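Local structure of Abbfa_003403 (Acinetobacter baumannii, 4ZXH) at residues T476-L488 with P642-R654. The protein is a four-domain nonribosomal peptide synthetase that probably activates an amino acid, loads it on its carrier domain, condenses it and releases the product by its thioesterase. Sequence-based numbering, arbitrary orientation.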
ATOM      1  N   THR A 476     -26.575  31.549 -19.517  1.00 52.47           N
ATOM      2  CA  THR A 476     -28.021  31.737 -19.609  1.00 53.74           C
ATOM      3  C   THR A 476     -28.458  32.987 -18.842  1.00 53.78           C
ATOM      4  O   THR A 476     -27.673  33.571 -18.093  1.00 52.35           O
ATOM      5  CB  THR A 476     -28.805  30.538 -19.030  1.00 59.81           C
ATOM      6  OG1 THR A 476     -28.818  30.631 -17.600  1.00 64.06           O
ATOM      7  CG2 THR A 476     -28.185  29.193 -19.448  1.00 51.24           C
ATOM      8  N   ASP A 477     -29.721  33.372 -19.016  1.00 56.29           N
ATOM      9  CA  ASP A 477     -30.306  34.492 -18.279  1.00 55.20           C
ATOM     10  C   ASP A 477     -31.060  34.050 -17.012  1.00 55.08           C
ATOM     11  O   ASP A 477     -31.927  34.773 -16.528  1.00 51.98           O
ATOM     12  CB  ASP A 477     -31.257  35.290 -19.184  1.00 56.35           C
ATOM     13  CG  ASP A 477     -32.511  34.500 -19.584  1.00 66.79           C
ATOM     14  OD1 ASP A 477     -32.503  33.248 -19.496  1.00 68.55           O
ATOM     15  OD2 ASP A 477     -33.510  35.144 -19.994  1.00 65.11           O
ATOM     16  N   TYR A 478     -30.723  32.875 -16.482  1.00 51.04           N
ATOM     17  CA  TYR A 478     -31.445  32.299 -15.353  1.00 47.97           C
ATOM     18  C   TYR A 478     -31.475  33.214 -14.132  1.00 54.17           C
ATOM     19  O   TYR A 478     -32.474  33.283 -13.422  1.00 59.97           O
ATOM     20  CB  TYR A 478     -30.833  30.959 -14.940  1.00 52.00           C
ATOM     21  CG  TYR A 478     -31.062  29.797 -15.881  1.00 55.06           C
ATOM     22  CD1 TYR A 478     -31.925  29.896 -16.970  1.00 57.41           C
ATOM     23  CD2 TYR A 478     -30.418  28.579 -15.663  1.00 56.70           C
ATOM     24  CE1 TYR A 478     -32.128  28.803 -17.828  1.00 56.41           C
ATOM     25  CE2 TYR A 478     -30.617  27.484 -16.506  1.00 57.45           C
ATOM     26  CZ  TYR A 478     -31.469  27.600 -17.585  1.00 57.67           C
ATOM     27  OH  TYR A 478     -31.654  26.510 -18.412  1.00 53.42           O
ATOM     28  N   ALA A 479     -30.379  33.917 -13.875  1.00 54.17           N
ATOM     29  CA  ALA A 479     -30.303  34.759 -12.685  1.00 48.93           C
ATOM     30  C   ALA A 479     -31.220  35.984 -12.766  1.00 52.22           C
ATOM     31  O   ALA A 479     -31.333  36.737 -11.802  1.00 61.52           O
ATOM     32  CB  ALA A 479     -28.871  35.194 -12.448  1.00 47.60           C
ATOM     33  N   GLN A 480     -31.881  36.181 -13.902  1.00 50.57           N
ATOM     34  CA  GLN A 480     -32.752  37.343 -14.078  1.00 55.87           C
ATOM     35  C   GLN A 480     -34.220  36.952 -13.981  1.00 56.52           C
ATOM     36  O   GLN A 480     -35.109  37.808 -14.031  1.00 53.38           O
ATOM     37  CB  GLN A 480     -32.484  38.021 -15.415  1.00 62.38           C
ATOM     38  CG  GLN A 480     -31.060  38.458 -15.599  1.00 68.43           C
ATOM     39  CD  GLN A 480     -30.889  39.280 -16.847  1.00 95.94           C
ATOM     40  OE1 GLN A 480     -31.575  39.063 -17.848  1.00105.83           O
ATOM     41  NE2 GLN A 480     -29.989  40.254 -16.793  1.00104.88           N
ATOM     42  N   HIS A 481     -34.461  35.652 -13.837  1.00 53.08           N
ATOM     43  CA  HIS A 481     -35.811  35.129 -13.662  1.00 50.00           C
ATOM     44  C   HIS A 481     -36.414  35.442 -12.300  1.00 52.23           C
ATOM     45  O   HIS A 481     -35.725  35.874 -11.370  1.00 48.87           O
ATOM     46  CB  HIS A 481     -35.817  33.623 -13.873  1.00 51.78           C
ATOM     47  CG  HIS A 481     -35.885  33.217 -15.307  1.00 57.61           C
ATOM     48  ND1 HIS A 481     -34.928  33.583 -16.230  1.00 66.33           N
ATOM     49  CD2 HIS A 481     -36.771  32.439 -15.972  1.00 58.70           C
ATOM     50  CE1 HIS A 481     -35.234  33.067 -17.407  1.00 67.16           C
ATOM     51  NE2 HIS A 481     -36.348  32.370 -17.278  1.00 64.20           N
ATOM     52  N   ASP A 482     -37.712  35.173 -12.203  1.00 54.49           N
ATOM     53  CA  ASP A 482     -38.538  35.545 -11.064  1.00 52.65           C
ATOM     54  C   ASP A 482     -39.106  34.302 -10.386  1.00 56.84           C
ATOM     55  O   ASP A 482     -40.126  33.763 -10.808  1.00 51.51           O
ATOM     56  CB  ASP A 482     -39.664  36.467 -11.526  1.00 50.93           C
ATOM     57  CG  ASP A 482     -40.510  36.973 -10.395  1.00 53.53           C
ATOM     58  OD1 ASP A 482     -40.426  36.391  -9.291  1.00 57.02           O
ATOM     59  OD2 ASP A 482     -41.265  37.963 -10.611  1.00 57.26           O
ATOM     60  N   LEU A 483     -38.455  33.877  -9.310  1.00 47.45           N
ATOM     61  CA  LEU A 483     -38.878  32.694  -8.585  1.00 44.78           C
ATOM     62  C   LEU A 483     -40.312  32.800  -8.079  1.00 46.32           C
ATOM     63  O   LEU A 483     -41.075  31.843  -8.190  1.00 48.01           O
ATOM     64  CB  LEU A 483     -37.929  32.430  -7.423  1.00 41.00           C
ATOM     65  CG  LEU A 483     -38.293  31.271  -6.502  1.00 43.66           C
ATOM     66  CD1 LEU A 483     -38.472  29.996  -7.299  1.00 50.29           C
ATOM     67  CD2 LEU A 483     -37.195  31.086  -5.477  1.00 43.28           C
ATOM     68  N   PHE A 484     -40.681  33.961  -7.546  1.00 47.76           N
ATOM     69  CA  PHE A 484     -42.002  34.139  -6.935  1.00 39.98           C
ATOM     70  C   PHE A 484     -43.115  33.960  -7.958  1.00 37.82           C
ATOM     71  O   PHE A 484     -44.108  33.283  -7.704  1.00 46.21           O
ATOM     72  CB  PHE A 484     -42.114  35.525  -6.295  1.00 40.61           C
ATOM     73  CG  PHE A 484     -43.257  35.660  -5.324  1.00 44.48           C
ATOM     74  CD1 PHE A 484     -43.687  34.573  -4.578  1.00 48.34           C
ATOM     75  CD2 PHE A 484     -43.890  36.883  -5.145  1.00 44.17           C
ATOM     76  CE1 PHE A 484     -44.728  34.703  -3.666  1.00 48.13           C
ATOM     77  CE2 PHE A 484     -44.927  37.025  -4.237  1.00 42.83           C
ATOM     78  CZ  PHE A 484     -45.346  35.933  -3.494  1.00 48.10           C
ATOM     79  N   ALA A 485     -42.938  34.585  -9.112  1.00 41.08           N
ATOM     80  CA  ALA A 485     -43.923  34.524 -10.183  1.00 49.30           C
ATOM     81  C   ALA A 485     -44.158  33.081 -10.618  1.00 50.50           C
ATOM     82  O   ALA A 485     -45.288  32.681 -10.873  1.00 60.98           O
ATOM     83  CB  ALA A 485     -43.480  35.373 -11.357  1.00 38.47           C
ATOM     84  N   MET A 486     -43.082  32.305 -10.686  1.00 40.33           N
ATOM     85  CA  MET A 486     -43.166  30.899 -11.046  1.00 45.12           C
ATOM     86  C   MET A 486     -44.040  30.115 -10.069  1.00 52.74           C
ATOM     87  O   MET A 486     -44.854  29.286 -10.482  1.00 64.56           O
ATOM     88  CB  MET A 486     -41.777  30.273 -11.094  1.00 43.70           C
ATOM     89  CG  MET A 486     -40.873  30.792 -12.191  1.00 37.89           C
ATOM     90  SD  MET A 486     -39.398  29.755 -12.323  1.00 51.93           S
ATOM     91  CE  MET A 486     -40.122  28.257 -12.987  1.00 45.01           C
ATOM     92  N   ILE A 487     -43.864  30.380  -8.778  1.00 48.06           N
ATOM     93  CA  ILE A 487     -44.624  29.680  -7.750  1.00 45.94           C
ATOM     94  C   ILE A 487     -46.069  30.157  -7.706  1.00 48.85           C
ATOM     95  O   ILE A 487     -46.989  29.354  -7.546  1.00 54.65           O
ATOM     96  CB  ILE A 487     -43.974  29.834  -6.366  1.00 39.50           C
ATOM     97  CG1 ILE A 487     -42.614  29.134  -6.364  1.00 41.57           C
ATOM     98  CG2 ILE A 487     -44.839  29.208  -5.295  1.00 34.63           C
ATOM     99  CD1 ILE A 487     -41.966  29.057  -5.017  1.00 40.39           C
ATOM    100  N   LEU A 488     -46.281  31.455  -7.875  1.00 48.10           N
ATOM    101  CA  LEU A 488     -47.643  31.970  -7.982  1.00 50.43           C
ATOM    102  C   LEU A 488     -48.413  31.331  -9.153  1.00 52.75           C
ATOM    103  O   LEU A 488     -49.582  30.966  -9.003  1.00 52.65           O
ATOM    104  CB  LEU A 488     -47.623  33.492  -8.127  1.00 44.91           C
ATOM    105  CG  LEU A 488     -47.321  34.272  -6.852  1.00 42.07           C
ATOM    106  CD1 LEU A 488     -47.393  35.758  -7.104  1.00 36.34           C
ATOM    107  CD2 LEU A 488     -48.295  33.871  -5.764  1.00 43.44           C
ATOM    108  N   PRO A 642     -31.110  36.343  -6.999  1.00 46.12           N
ATOM    109  CA  PRO A 642     -30.606  35.879  -8.306  1.00 49.42           C
ATOM    110  C   PRO A 642     -29.803  34.554  -8.263  1.00 41.81           C
ATOM    111  O   PRO A 642     -30.061  33.708  -9.115  1.00 42.76           O
ATOM    112  CB  PRO A 642     -29.734  37.049  -8.765  1.00 29.67           C
ATOM    113  CG  PRO A 642     -30.417  38.252  -8.177  1.00 29.53           C
ATOM    114  CD  PRO A 642     -30.995  37.814  -6.859  1.00 27.89           C
ATOM    115  N   SER A 643     -28.894  34.363  -7.304  1.00 34.84           N
ATOM    116  CA  SER A 643     -28.168  33.079  -7.165  1.00 36.25           C
ATOM    117  C   SER A 643     -29.126  31.903  -7.068  1.00 38.07           C
ATOM    118  O   SER A 643     -28.976  30.919  -7.772  1.00 46.34           O
ATOM    119  CB  SER A 643     -27.272  33.045  -5.914  1.00 42.11           C
ATOM    120  OG  SER A 643     -26.690  34.305  -5.623  1.00 64.41           O
ATOM    121  N   ILE A 644     -30.098  32.016  -6.165  1.00 34.91           N
ATOM    122  CA  ILE A 644     -31.031  30.940  -5.878  1.00 33.29           C
ATOM    123  C   ILE A 644     -31.755  30.490  -7.135  1.00 33.05           C
ATOM    124  O   ILE A 644     -31.793  29.303  -7.433  1.00 33.03           O
ATOM    125  CB  ILE A 644     -32.075  31.360  -4.815  1.00 36.01           C
ATOM    126  CG1 ILE A 644     -31.390  31.603  -3.483  1.00 34.19           C
ATOM    127  CG2 ILE A 644     -33.174  30.290  -4.640  1.00 24.51           C
ATOM    128  CD1 ILE A 644     -32.341  31.908  -2.397  1.00 32.66           C
ATOM    129  N   ILE A 645     -32.318  31.436  -7.875  1.00 32.67           N
ATOM    130  CA  ILE A 645     -33.136  31.083  -9.017  1.00 29.11           C
ATOM    131  C   ILE A 645     -32.232  30.505 -10.133  1.00 38.47           C
ATOM    132  O   ILE A 645     -32.611  29.554 -10.817  1.00 45.48           O
ATOM    133  CB  ILE A 645     -33.993  32.306  -9.496  1.00 30.05           C
ATOM    134  CG1 ILE A 645     -34.909  31.907 -10.655  1.00 36.16           C
ATOM    135  CG2 ILE A 645     -33.138  33.543  -9.822  1.00 30.36           C
ATOM    136  CD1 ILE A 645     -36.007  30.957 -10.219  1.00 39.60           C
ATOM    137  N   ASN A 646     -31.026  31.047 -10.282  1.00 33.06           N
ATOM    138  CA  ASN A 646     -30.036  30.447 -11.165  1.00 36.50           C
ATOM    139  C   ASN A 646     -29.780  28.986 -10.818  1.00 41.45           C
ATOM    140  O   ASN A 646     -29.737  28.126 -11.693  1.00 44.72           O
ATOM    141  CB  ASN A 646     -28.716  31.208 -11.097  1.00 38.60           C
ATOM    142  CG  ASN A 646     -27.658  30.606 -11.999  1.00 44.55           C
ATOM    143  OD1 ASN A 646     -27.708  30.734 -13.221  1.00 41.04           O
ATOM    144  ND2 ASN A 646     -26.714  29.902 -11.395  1.00 46.24           N
ATOM    145  N   PHE A 647     -29.598  28.718  -9.532  1.00 34.27           N
ATOM    146  CA  PHE A 647     -29.379  27.365  -9.058  1.00 35.24           C
ATOM    147  C   PHE A 647     -30.557  26.445  -9.366  1.00 38.20           C
ATOM    148  O   PHE A 647     -30.387  25.393  -9.968  1.00 41.38           O
ATOM    149  CB  PHE A 647     -29.109  27.378  -7.556  1.00 34.92           C
ATOM    150  CG  PHE A 647     -29.265  26.034  -6.897  1.00 37.46           C
ATOM    151  CD1 PHE A 647     -28.328  25.033  -7.103  1.00 34.82           C
ATOM    152  CD2 PHE A 647     -30.343  25.778  -6.060  1.00 35.14           C
ATOM    153  CE1 PHE A 647     -28.465  23.810  -6.493  1.00 36.84           C
ATOM    154  CE2 PHE A 647     -30.487  24.551  -5.452  1.00 35.46           C
ATOM    155  CZ  PHE A 647     -29.554  23.566  -5.675  1.00 37.33           C
ATOM    156  N   LEU A 648     -31.744  26.857  -8.942  1.00 38.85           N
ATOM    157  CA  LEU A 648     -32.951  26.057  -9.083  1.00 39.83           C
ATOM    158  C   LEU A 648     -33.236  25.700 -10.528  1.00 42.40           C
ATOM    159  O   LEU A 648     -33.514  24.536 -10.832  1.00 49.66           O
ATOM    160  CB  LEU A 648     -34.149  26.797  -8.477  1.00 41.33           C
ATOM    161  CG  LEU A 648     -34.095  26.775  -6.948  1.00 36.42           C
ATOM    162  CD1 LEU A 648     -35.121  27.698  -6.326  1.00 33.66           C
ATOM    163  CD2 LEU A 648     -34.284  25.348  -6.472  1.00 36.38           C
ATOM    164  N   LEU A 649     -33.158  26.688 -11.416  1.00 39.13           N
ATOM    165  CA  LEU A 649     -33.398  26.442 -12.840  1.00 39.91           C
ATOM    166  C   LEU A 649     -32.356  25.497 -13.429  1.00 43.19           C
ATOM    167  O   LEU A 649     -32.675  24.628 -14.239  1.00 47.99           O
ATOM    168  CB  LEU A 649     -33.412  27.752 -13.626  1.00 38.27           C
ATOM    169  CG  LEU A 649     -34.613  28.674 -13.408  1.00 40.60           C
ATOM    170  CD1 LEU A 649     -34.499  29.883 -14.304  1.00 41.35           C
ATOM    171  CD2 LEU A 649     -35.909  27.922 -13.671  1.00 42.60           C
ATOM    172  N   SER A 650     -31.107  25.679 -13.016  1.00 43.08           N
ATOM    173  CA  SER A 650     -30.006  24.842 -13.476  1.00 43.57           C
ATOM    174  C   SER A 650     -30.258  23.403 -13.051  1.00 45.85           C
ATOM    175  O   SER A 650     -30.035  22.457 -13.807  1.00 51.80           O
ATOM    176  CB  SER A 650     -28.680  25.340 -12.902  1.00 44.61           C
ATOM    177  OG  SER A 650     -27.575  24.988 -13.715  1.00 48.78           O
ATOM    178  N   MET A 651     -30.742  23.250 -11.829  1.00 40.78           N
ATOM    179  CA  MET A 651     -30.999  21.933 -11.288  1.00 43.33           C
ATOM    180  C   MET A 651     -32.149  21.284 -12.033  1.00 50.75           C
ATOM    181  O   MET A 651     -32.133  20.072 -12.278  1.00 52.00           O
ATOM    182  CB  MET A 651     -31.285  22.018  -9.788  1.00 35.60           C
ATOM    183  CG  MET A 651     -30.006  21.960  -8.960  1.00 37.68           C
ATOM    184  SD  MET A 651     -29.044  20.422  -9.202  1.00 41.14           S
ATOM    185  CE  MET A 651     -27.457  21.139  -9.442  1.00 30.31           C
ATOM    186  N   ASN A 652     -33.128  22.092 -12.433  1.00 45.93           N
ATOM    187  CA  ASN A 652     -34.261  21.536 -13.151  1.00 43.08           C
ATOM    188  C   ASN A 652     -33.889  20.930 -14.496  1.00 50.32           C
ATOM    189  O   ASN A 652     -34.554  20.000 -14.935  1.00 59.20           O
ATOM    190  CB  ASN A 652     -35.343  22.579 -13.372  1.00 38.59           C
ATOM    191  CG  ASN A 652     -36.562  21.987 -14.045  1.00 48.08           C
ATOM    192  OD1 ASN A 652     -37.246  21.144 -13.456  1.00 55.88           O
ATOM    193  ND2 ASN A 652     -36.827  22.396 -15.293  1.00 44.23           N
ATOM    194  N   ASP A 653     -32.846  21.458 -15.148  1.00 54.03           N
ATOM    195  CA  ASP A 653     -32.357  20.919 -16.433  1.00 56.29           C
ATOM    196  C   ASP A 653     -31.979  19.450 -16.279  1.00 56.46           C
ATOM    197  O   ASP A 653     -32.204  18.633 -17.172  1.00 58.24           O
ATOM    198  CB  ASP A 653     -31.135  21.697 -16.943  1.00 53.86           C
ATOM    199  CG  ASP A 653     -31.484  23.080 -17.474  1.00 56.07           C
ATOM    200  OD1 ASP A 653     -32.646  23.303 -17.880  1.00 55.38           O
ATOM    201  OD2 ASP A 653     -30.577  23.944 -17.486  1.00 54.28           O
ATOM    202  N   ARG A 654     -31.408  19.140 -15.119  1.00 52.80           N
ATOM    203  CA  ARG A 654     -30.961  17.803 -14.764  1.00 55.12           C
ATOM    204  C   ARG A 654     -32.069  16.905 -14.201  1.00 57.98           C
ATOM    205  O   ARG A 654     -32.046  15.689 -14.396  1.00 64.83           O
ATOM    206  CB  ARG A 654     -29.820  17.914 -13.749  1.00 54.42           C
ATOM    207  CG  ARG A 654     -28.615  18.649 -14.305  1.00 49.12           C
ATOM    208  CD  ARG A 654     -27.724  19.222 -13.229  1.00 42.70           C
ATOM    209  NE  ARG A 654     -26.446  19.638 -13.799  1.00 55.30           N
ATOM    210  CZ  ARG A 654     -26.271  20.687 -14.601  1.00 59.42           C
ATOM    211  NH1 ARG A 654     -27.292  21.455 -14.951  1.00 59.83           N
ATOM    212  NH2 ARG A 654     -25.062  20.961 -15.064  1.00 63.48           N
TER
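Tyr478 lies along helix 642-654 in the adenylation domain, an ANL-type AMP-binding fold. A short 3-10 turn ending at Gln480 carries it, and helix 483-488 follows. The two helices run at 51° to each other. In Tyr478, CG stands beside the backbone N, anti to the carbonyl carbon (chi1 -72°), which lays the ring along the helix. CB sits 3.6 Å from Asn646 OD1. CG and CD2 meet Leu649 CB, which makes a CH-pi contact over one ring face, 3.9 Å from the centroid. CD1 touches Leu649 CD1. CE2 comes within 4.0 Å of Ser650 N, which approaches the ring obliquely. Thr476 OG1 lies over the opposite face, offset toward the rim, and accepts from Tyr478 N in an ST turn. The amide of Asn646 is bonded to Asn791 and Ala790, and Ser650 OG to Ala790 N; these bonds tie the same helix to the loop at 789-791.

Leu649 serves two rings. Its CD1 also lies over one face of His481, 4.0 Å from the centroid. The His481 ring is held from its edge, where ND1 donates to Asp477 O. Farther along, Leu483 and Ile645 lie side by side, pointing opposite ways, with Leu483 CB 3.7 Å from Ile645 CD1. Trp552 of helix 543-553 packs on Leu483 and Ile644. Asp482 N-caps helix 483-488: its OD1 accepts from Ala485 N from above the carboxylate plane. At the far end of the contact, Tyr478 OH donates across 2.9 Å to the syn lone pair of Asp653 OD2, which lies in the plane of the ring, with carboxylate and ring planes 50° apart.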